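Local coordinates for ribosome inactivating type 1 protein (Iris hollandica, PDB 3MVG) that belongs to the type 1 ribosome-inactivating proteins, single-chain plant proteins that lack a lectin subunit, at residues 214-217 / 218-222. Sequence-based numbering, arbitrary orientation.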
loop_
_atom_site.group_PDB
_atom_site.type_symbol
_atom_site.label_atom_id
_atom_site.label_comp_id
_atom_site.label_asym_id
_atom_site.label_seq_id
_atom_site.Cartn_x
_atom_site.Cartn_y
_atom_site.Cartn_z
ATOM N N GLY A 214 -22.255 -3.942 8.206
ATOM C CA GLY A 214 -20.857 -3.523 8.147
ATOM C C GLY A 214 -20.279 -2.989 9.448
ATOM O O GLY A 214 -19.075 -2.755 9.533
ATOM N N ARG A 215 -21.118 -2.799 10.465
ATOM C CA ARG A 215 -20.662 -2.243 11.743
ATOM C C ARG A 215 -20.224 -3.340 12.701
ATOM O O ARG A 215 -20.923 -4.337 12.884
ATOM C CB ARG A 215 -21.758 -1.390 12.403
ATOM C CG ARG A 215 -22.216 -0.163 11.594
ATOM C CD ARG A 215 -21.156 0.934 11.527
ATOM N NE ARG A 215 -20.801 1.455 12.850
ATOM C CZ ARG A 215 -19.799 2.299 13.087
ATOM N NH1 ARG A 215 -19.030 2.736 12.095
ATOM N NH2 ARG A 215 -19.565 2.707 14.327
ATOM N N PHE A 216 -19.060 -3.156 13.317
ATOM C CA PHE A 216 -18.539 -4.131 14.275
ATOM C C PHE A 216 -19.403 -4.188 15.531
ATOM O O PHE A 216 -19.795 -3.150 16.072
ATOM C CB PHE A 216 -17.125 -3.740 14.714
ATOM C CG PHE A 216 -16.032 -4.074 13.725
ATOM C CD1 PHE A 216 -16.307 -4.570 12.449
ATOM C CD2 PHE A 216 -14.704 -3.848 14.082
ATOM C CE1 PHE A 216 -15.262 -4.862 11.561
ATOM C CE2 PHE A 216 -13.662 -4.134 13.206
ATOM C CZ PHE A 216 -13.938 -4.639 11.949
ATOM N N LEU A 217 -19.664 -5.395 16.013
ATOM C CA LEU A 217 -20.302 -5.571 17.318
ATOM C C LEU A 217 -19.393 -5.071 18.441
ATOM O O LEU A 217 -19.865 -4.494 19.426
ATOM C CB LEU A 217 -20.675 -7.035 17.550
ATOM C CG LEU A 217 -21.555 -7.761 16.525
ATOM C CD1 LEU A 217 -21.775 -9.201 16.972
ATOM C CD2 LEU A 217 -22.891 -7.054 16.288
ATOM N N GLN A 218 -18.090 -5.298 18.287
ATOM C CA GLN A 218 -17.094 -4.867 19.260
ATOM C C GLN A 218 -15.969 -4.119 18.548
ATOM O O GLN A 218 -15.081 -4.742 17.951
ATOM C CB GLN A 218 -16.536 -6.066 20.038
ATOM C CG GLN A 218 -17.544 -6.770 20.942
ATOM C CD GLN A 218 -18.101 -5.875 22.043
ATOM O OE1 GLN A 218 -17.397 -5.020 22.591
ATOM N NE2 GLN A 218 -19.371 -6.080 22.377
ATOM N N PRO A 219 -16.007 -2.773 18.586
ATOM C CA PRO A 219 -14.929 -1.983 17.993
ATOM C C PRO A 219 -13.548 -2.380 18.519
ATOM O O PRO A 219 -13.396 -2.744 19.686
ATOM C CB PRO A 219 -15.298 -0.554 18.386
ATOM C CG PRO A 219 -16.801 -0.578 18.408
ATOM C CD PRO A 219 -17.150 -1.928 18.984
ATOM N N VAL A 220 -12.556 -2.321 17.635
ATOM C CA VAL A 220 -11.218 -2.824 17.919
ATOM C C VAL A 220 -10.245 -1.657 18.056
ATOM O O VAL A 220 -9.983 -0.934 17.091
ATOM C CB VAL A 220 -10.738 -3.788 16.794
ATOM C CG1 VAL A 220 -9.344 -4.332 17.108
ATOM C CG2 VAL A 220 -11.724 -4.935 16.597
ATOM N N LYS A 221 -9.705 -1.474 19.257
ATOM C CA LYS A 221 -8.691 -0.450 19.471
ATOM C C LYS A 221 -7.323 -0.971 19.039
ATOM O O LYS A 221 -6.932 -2.082 19.395
ATOM C CB LYS A 221 -8.657 -0.021 20.937
ATOM C CG LYS A 221 -7.688 1.122 21.217
ATOM C CD LYS A 221 -7.593 1.450 22.707
ATOM C CE LYS A 221 -6.930 0.328 23.499
ATOM N NZ LYS A 221 -5.454 0.324 23.389
ATOM N N LEU A 222 -6.612 -0.149 18.274
ATOM C CA LEU A 222 -5.268 -0.477 17.801
ATOM C C LEU A 222 -4.282 0.614 18.169
ATOM O O LEU A 222 -4.579 1.799 18.037
ATOM C CB LEU A 222 -5.251 -0.648 16.279
ATOM C CG LEU A 222 -6.044 -1.792 15.650
ATOM C CD1 LEU A 222 -5.972 -1.675 14.138
ATOM C CD2 LEU A 222 -5.530 -3.147 16.101
#
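The interrupted first strand of a two-stranded antiparallel beta hairpin, strands 215-223 and 229-234, brings Phe216 against Val220 where the chain turns a corner at Leu217 and Gln218. A strand can be broken by a corner and still bring apolar side chains from before and after it together: here a single residue with helix-like angles, Leu217 (phi -65°, psi -37°), bends the path, and its flanking residues still meet on the buried side. The phenyl ring of Phe216 offers its CD2-CE2 side to one methyl of Val220, with Phe216 CE2 4.0 Å from Val220 CG2, and the approach is oblique. In Val220 CG1 lies anti to the backbone N (chi1 -179°), which turns CG2 to the phenyl group. Pro219 comes to the ring's edge through CA, while its CD packs 3.8 Å from Leu217 O. Gln218 folds back at chi2, laying its amide beside the same carbonyl; Gln218 NE2 lies 3.4 Å from Leu217 O, at an angle too poor for a hydrogen bond. No hydrogen bond crosses between 214-217 and 218-222; Gln218 N donates to Glu207 OE1, and Phe216 and Val220 make backbone bonds with Ser233 and Ile232, respectively. Helix 201-210 receives Val220 through Thr203 and Glu207, and Phe216 also rests on Val235 and Ala238 of helix 235-240.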